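Local coordinates for antifreeze protein (PDB 3P4G) that acts as a hyperactive, calcium-dependent antifreeze protein that binds ice, probably through ordered clathrate-like waters held on its beta-helical surface, at residues N237-V242 against D258-V263; E275-I280 against F303-V308. All blocks are in the same frame, centred on the assembly; numbering follows the deposited sequence.

Contact 1 of 2, residues N237-V242 against D258-V263; sequences NDIVRV and DDVLIV. With CA (calcium ion), chain O; CA (calcium ion), chain N; CA (calcium ion), chain P.
Ile239-Val242 and Val260-Val263 run parallel, their axes 4.7 Å apart at closest and 9° from alignment, as neighbouring strands on successive coils of a right-handed beta-helix. Val240 bonds through both its N and its O, to Val260 O and Ile262 N, the residues flanking its partner Leu261, each over 2.8 Å.

The alternation of a strand sorts the side chains. On one face, Ile239 and Val260 lie alongside each other, CD1 of the isoleucine 3.8 Å from CG1 of the valine; CD of Arg241 passes over CG2 of Ile262 on this side, which Tyr323 partly covers, and the guanidinium finds its polar partner in Glu264. The other face looks into the helix, where branched apolar residues fill the core: Val240 CG1 meets Leu261 CD1 at 3.7 Å, helped by a leucine CG anti to its own backbone N (chi1 174°).

Ahead of the strands, equivalent aspartates share a calcium ion, a carboxylate's two oxygens letting one residue join two ions. Asp238 OD2 binds the shared ion at 2.3 Å, while Asp259 grips it with both oxygens, and carbonyls of Gly234, Gly236, Leu254 and Thr256 complete the site. Asp238 OD1 binds the preceding calcium ion; Asp259 OD2, besides a longer bond to the shared one, binds the following. At the exposed turn, Asn237 OD1 accepts a nearly straight hydrogen bond (171°) from Asp258 N, 2.9 Å away.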
loop_
_atom_site.group_PDB
_atom_site.type_symbol
_atom_site.label_atom_id
_atom_site.label_comp_id
_atom_site.label_asym_id
_atom_site.label_seq_id
_atom_site.Cartn_x
_atom_site.Cartn_y
_atom_site.Cartn_z
ATOM N N ASN A 237 18.008 2.148 -9.090
ATOM C CA ASN A 237 17.752 1.895 -10.528
ATOM C C ASN A 237 16.343 1.330 -10.680
ATOM O O ASN A 237 16.104 0.138 -10.438
ATOM C CB ASN A 237 18.795 0.917 -11.040
ATOM C CG ASN A 237 20.203 1.353 -10.673
ATOM O OD1 ASN A 237 20.514 2.543 -10.724
ATOM N ND2 ASN A 237 21.057 0.395 -10.242
ATOM N N ASP A 238 15.405 2.226 -10.976
ATOM C CA ASP A 238 13.964 1.958 -10.928
ATOM C C ASP A 238 13.369 1.727 -12.315
ATOM O O ASP A 238 13.905 2.175 -13.311
ATOM C CB ASP A 238 13.277 3.169 -10.299
ATOM C CG ASP A 238 13.909 3.533 -8.955
ATOM O OD1 ASP A 238 13.796 2.676 -8.030
ATOM O OD2 ASP A 238 14.423 4.660 -8.748
ATOM N N ILE A 239 12.206 1.101 -12.344
ATOM C CA ILE A 239 11.441 1.014 -13.589
ATOM C C ILE A 239 9.996 1.477 -13.296
ATOM O O ILE A 239 9.365 1.014 -12.309
ATOM C CB ILE A 239 11.464 -0.393 -14.246
ATOM C CG1 ILE A 239 10.602 -0.311 -15.522
ATOM C CG2 ILE A 239 10.893 -1.516 -13.285
ATOM C CD1 ILE A 239 10.944 -1.423 -16.574
ATOM N N VAL A 240 9.514 2.416 -14.086
ATOM C CA VAL A 240 8.151 2.935 -13.953
ATOM C C VAL A 240 7.444 2.654 -15.254
ATOM O O VAL A 240 7.983 2.950 -16.341
ATOM C CB VAL A 240 8.159 4.453 -13.650
ATOM C CG1 VAL A 240 6.727 5.030 -13.610
ATOM C CG2 VAL A 240 8.868 4.744 -12.275
ATOM N N ARG A 241 6.239 2.101 -15.165
ATOM C CA ARG A 241 5.465 1.882 -16.371
ATOM C C ARG A 241 4.073 2.502 -16.160
ATOM O O ARG A 241 3.448 2.256 -15.120
ATOM C CB ARG A 241 5.326 0.405 -16.660
ATOM C CG ARG A 241 4.406 0.065 -17.866
ATOM C CD ARG A 241 4.922 -1.147 -18.580
ATOM N NE ARG A 241 4.832 -2.311 -17.719
ATOM C CZ ARG A 241 3.711 -3.028 -17.563
ATOM N NH1 ARG A 241 2.618 -2.663 -18.226
ATOM N NH2 ARG A 241 3.666 -4.096 -16.731
ATOM N N VAL A 242 3.640 3.297 -17.125
ATOM C CA VAL A 242 2.283 3.906 -17.098
ATOM C C VAL A 242 1.555 3.428 -18.342
ATOM O O VAL A 242 2.021 3.608 -19.491
ATOM C CB VAL A 242 2.285 5.458 -17.066
ATOM C CG1 VAL A 242 0.815 6.036 -17.062
ATOM C CG2 VAL A 242 3.115 5.982 -15.894
ATOM N N ASP A 258 19.939 4.685 -12.526
ATOM C CA ASP A 258 19.888 4.383 -13.954
ATOM C C ASP A 258 18.475 3.954 -14.275
ATOM O O ASP A 258 18.041 2.852 -13.844
ATOM C CB ASP A 258 20.894 3.294 -14.332
ATOM C CG ASP A 258 22.328 3.781 -14.270
ATOM O OD1 ASP A 258 22.539 5.010 -14.217
ATOM O OD2 ASP A 258 23.310 3.007 -14.271
ATOM N N ASP A 259 17.446 4.781 -14.600
ATOM C CA ASP A 259 16.022 4.445 -14.526
ATOM C C ASP A 259 15.382 4.218 -15.875
ATOM O O ASP A 259 15.892 4.696 -16.897
ATOM C CB ASP A 259 15.301 5.594 -13.811
ATOM C CG ASP A 259 15.874 5.824 -12.428
ATOM O OD1 ASP A 259 15.684 4.959 -11.559
ATOM O OD2 ASP A 259 16.526 6.853 -12.209
ATOM N N VAL A 260 14.238 3.531 -15.879
ATOM C CA VAL A 260 13.499 3.285 -17.107
ATOM C C VAL A 260 12.070 3.794 -16.916
ATOM O O VAL A 260 11.430 3.518 -15.870
ATOM C CB VAL A 260 13.470 1.748 -17.446
ATOM C CG1 VAL A 260 12.406 1.474 -18.517
ATOM C CG2 VAL A 260 14.923 1.292 -17.839
ATOM N N LEU A 261 11.564 4.525 -17.909
ATOM C CA LEU A 261 10.146 4.914 -17.921
ATOM C C LEU A 261 9.509 4.386 -19.202
ATOM O O LEU A 261 9.951 4.672 -20.306
ATOM C CB LEU A 261 10.009 6.444 -17.856
ATOM C CG LEU A 261 8.560 6.939 -18.022
ATOM C CD1 LEU A 261 7.664 6.433 -16.873
ATOM C CD2 LEU A 261 8.614 8.484 -17.954
ATOM N N ILE A 262 8.508 3.554 -19.027
ATOM C CA ILE A 262 7.691 3.072 -20.136
ATOM C C ILE A 262 6.339 3.718 -20.111
ATOM O O ILE A 262 5.595 3.591 -19.144
ATOM C CB ILE A 262 7.555 1.543 -20.102
ATOM C CG1 ILE A 262 8.955 0.928 -20.256
ATOM C CG2 ILE A 262 6.699 0.998 -21.318
ATOM C CD1 ILE A 262 8.984 -0.415 -19.788
ATOM N N VAL A 263 6.016 4.393 -21.213
ATOM C CA VAL A 263 4.737 5.107 -21.302
ATOM C C VAL A 263 4.000 4.519 -22.469
ATOM O O VAL A 263 4.421 4.653 -23.634
ATOM C CB VAL A 263 4.936 6.664 -21.335
ATOM C CG1 VAL A 263 6.213 7.023 -21.920
ATOM C CG2 VAL A 263 3.843 7.418 -21.997
HETATM CA CA CA O . 15.985 6.165 -9.579
HETATM CA CA CA N . 14.078 3.879 -5.943
HETATM CA CA CA P . 17.883 8.609 -13.060
#

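Contact 2 of 2, residues E275-I280 against F303-V308; sequences EGDDSI and FEHIRV. With CA (calcium ion), chain Q; CA (calcium ion), chain P.
The Phe303 ring has Ile280 on one face, with CB of the isoleucine 3.8 Å from the ring centroid and 17° off its normal, a CH-pi contact; at its edge, in plane, comes Ser279 N. A flat aromatic suits this place because it can spread over the branched Ile280 while also packing on Leu254. The His305 imidazole instead uses its edge: NE2 donates to Asp277 OD1 across 2.8 Å, close to the ring plane, with the carboxylate turned perpendicular to the ring. Asp277 reaches it by setting CG anti to its backbone N (chi1 -171°).

Parallel strand pairing begins here, His305 N giving to Asp278 O at 3.0 Å and Ile280 O accepting from Arg307 N. On the face turned into the core of the beta-helix, Ile280 CG2 rests 3.8 Å from Ile306 CG1, the two side chains pointing the same way.

Glu304 supplies the last calcium site with a carboxylate. Bent at chi2, its chain brings OE1 to 2.6 Å and OE2 to 2.5 Å from the ion, and Asp278 N meets OE1 from above the carboxylate plane over 2.8 Å. Asp278 bridges two calcium ions, OD2 binding this one at 2.4 Å. Gly276 O binds it too, on a backbone with positive phi that a glycine adopts easily. Asn274 O and two waters bring the coordinating atoms to seven.

With water in two positions, the site is less enclosed by protein than that of Asp238 and Asp259, bound by chain atoms alone. The His305 bond to Asp277 should fix the imidazole's rotation.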
loop_
_atom_site.group_PDB
_atom_site.type_symbol
_atom_site.label_atom_id
_atom_site.label_comp_id
_atom_site.label_asym_id
_atom_site.label_seq_id
_atom_site.Cartn_x
_atom_site.Cartn_y
_atom_site.Cartn_z
ATOM N N GLU A 275 19.475 12.465 -12.504
ATOM C CA GLU A 275 20.856 11.974 -12.673
ATOM C C GLU A 275 20.800 10.513 -13.079
ATOM O O GLU A 275 19.879 9.823 -12.690
ATOM C CB GLU A 275 21.649 12.083 -11.353
ATOM C CG GLU A 275 21.814 13.529 -10.842
ATOM C CD GLU A 275 20.626 14.093 -9.984
ATOM O OE1 GLU A 275 19.475 13.572 -9.935
ATOM O OE2 GLU A 275 20.871 15.136 -9.339
ATOM N N GLY A 276 21.830 10.069 -13.785
ATOM C CA GLY A 276 21.982 8.640 -14.123
ATOM C C GLY A 276 21.670 8.446 -15.591
ATOM O O GLY A 276 21.354 9.412 -16.354
ATOM N N ASP A 277 21.712 7.181 -15.998
ATOM C CA ASP A 277 21.578 6.768 -17.401
ATOM C C ASP A 277 20.154 6.304 -17.582
ATOM O O ASP A 277 19.776 5.212 -17.143
ATOM C CB ASP A 277 22.556 5.628 -17.657
ATOM C CG ASP A 277 22.666 5.281 -19.106
ATOM O OD1 ASP A 277 22.796 6.228 -19.911
ATOM O OD2 ASP A 277 22.658 4.068 -19.430
ATOM N N ASP A 278 19.335 7.197 -18.128
ATOM C CA ASP A 278 17.884 7.019 -18.101
ATOM C C ASP A 278 17.305 6.777 -19.506
ATOM O O ASP A 278 17.720 7.419 -20.511
ATOM C CB ASP A 278 17.251 8.227 -17.433
ATOM C CG ASP A 278 17.771 8.432 -16.006
ATOM O OD1 ASP A 278 17.500 7.585 -15.118
ATOM O OD2 ASP A 278 18.487 9.427 -15.785
ATOM N N SER A 279 16.298 5.887 -19.539
ATOM C CA SER A 279 15.635 5.418 -20.758
ATOM C C SER A 279 14.144 5.642 -20.724
ATOM O O SER A 279 13.501 5.479 -19.678
ATOM C CB SER A 279 15.861 3.896 -20.978
ATOM O OG SER A 279 17.250 3.561 -21.018
ATOM N N ILE A 280 13.614 6.011 -21.871
ATOM C CA ILE A 280 12.156 6.191 -21.975
ATOM C C ILE A 280 11.685 5.484 -23.233
ATOM O O ILE A 280 12.301 5.621 -24.300
ATOM C CB ILE A 280 11.711 7.690 -21.906
ATOM C CG1 ILE A 280 10.172 7.796 -21.818
ATOM C CG2 ILE A 280 12.212 8.551 -23.124
ATOM C CD1 ILE A 280 9.641 9.227 -21.710
ATOM N N PHE A 303 16.029 12.762 -21.325
ATOM C CA PHE A 303 16.360 11.323 -21.286
ATOM C C PHE A 303 17.546 10.984 -22.177
ATOM O O PHE A 303 17.610 11.437 -23.321
ATOM C CB PHE A 303 15.179 10.463 -21.670
ATOM C CG PHE A 303 14.229 10.248 -20.534
ATOM C CD1 PHE A 303 13.270 11.225 -20.222
ATOM C CD2 PHE A 303 14.307 9.063 -19.754
ATOM C CE1 PHE A 303 12.398 11.030 -19.086
ATOM C CE2 PHE A 303 13.451 8.847 -18.653
ATOM C CZ PHE A 303 12.493 9.828 -18.326
ATOM N N GLU A 304 18.473 10.181 -21.640
ATOM C CA GLU A 304 19.628 9.754 -22.441
ATOM C C GLU A 304 19.239 8.826 -23.617
ATOM O O GLU A 304 19.866 8.866 -24.687
ATOM C CB GLU A 304 20.701 9.123 -21.560
ATOM C CG GLU A 304 21.390 10.117 -20.658
ATOM C CD GLU A 304 20.631 10.516 -19.403
ATOM O OE1 GLU A 304 19.641 9.847 -18.979
ATOM O OE2 GLU A 304 21.097 11.492 -18.790
ATOM N N HIS A 305 18.230 7.995 -23.425
ATOM C CA HIS A 305 17.861 7.028 -24.438
ATOM C C HIS A 305 16.387 7.109 -24.674
ATOM O O HIS A 305 15.617 7.074 -23.726
ATOM C CB HIS A 305 18.229 5.607 -24.000
ATOM C CG HIS A 305 19.626 5.505 -23.482
ATOM N ND1 HIS A 305 20.718 5.387 -24.317
ATOM C CD2 HIS A 305 20.119 5.662 -22.232
ATOM C CE1 HIS A 305 21.821 5.387 -23.585
ATOM N NE2 HIS A 305 21.486 5.545 -22.313
ATOM N N ILE A 306 15.991 7.101 -25.937
ATOM C CA ILE A 306 14.583 7.324 -26.266
ATOM C C ILE A 306 14.187 6.391 -27.390
ATOM O O ILE A 306 14.744 6.465 -28.489
ATOM C CB ILE A 306 14.232 8.797 -26.685
ATOM C CG1 ILE A 306 14.716 9.799 -25.631
ATOM C CG2 ILE A 306 12.693 8.937 -26.943
ATOM C CD1 ILE A 306 14.584 11.324 -26.123
ATOM N N ARG A 307 13.259 5.491 -27.092
ATOM C CA ARG A 307 12.720 4.598 -28.119
ATOM C C ARG A 307 11.276 5.001 -28.401
ATOM O O ARG A 307 10.553 5.359 -27.488
ATOM C CB ARG A 307 12.800 3.123 -27.641
ATOM C CG ARG A 307 12.091 2.149 -28.624
ATOM C CD ARG A 307 12.311 0.704 -28.267
ATOM N NE ARG A 307 13.726 0.290 -28.374
ATOM C CZ ARG A 307 14.351 -0.054 -29.500
ATOM N NH1 ARG A 307 13.718 -0.041 -30.674
ATOM N NH2 ARG A 307 15.623 -0.443 -29.449
ATOM N N VAL A 308 10.864 4.965 -29.671
ATOM C CA VAL A 308 9.443 5.215 -30.029
ATOM C C VAL A 308 8.860 3.934 -30.606
ATOM O O VAL A 308 9.531 2.897 -30.582
ATOM C CB VAL A 308 9.281 6.469 -30.934
ATOM C CG1 VAL A 308 9.731 7.735 -30.177
ATOM C CG2 VAL A 308 10.080 6.333 -32.239
HETATM CA CA CA Q . 19.818 11.145 -16.685
HETATM CA CA CA P . 17.883 8.609 -13.060
HETATM O O HOH W 1 17.948 12.405 -17.511
HETATM O O HOH W 2 21.538 12.816 -16.064
#

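In the fold
Contact 1 closes before contact 2 opens along the chain, and their centres lie about 9 Å apart. Strands 239-242, 260-263, 279-282 and 305-308 follow one another side by side, so the two contacts are joined by the pairing of 260-263 with 279-282, where Leu261 N lies 2.8 Å from Ser279 O, a probable hydrogen bond. They also share one calcium ion, bound by Asp259 and Asp278. Contact 1 joins regular successive coils, whereas helices 287-290 and 294-300 intervene between the segments of contact 2, and antiparallel strand 311-314 follows its last strand. The row of calcium sites thus continues from the repeating coils into the C-terminal end of the beta-helix.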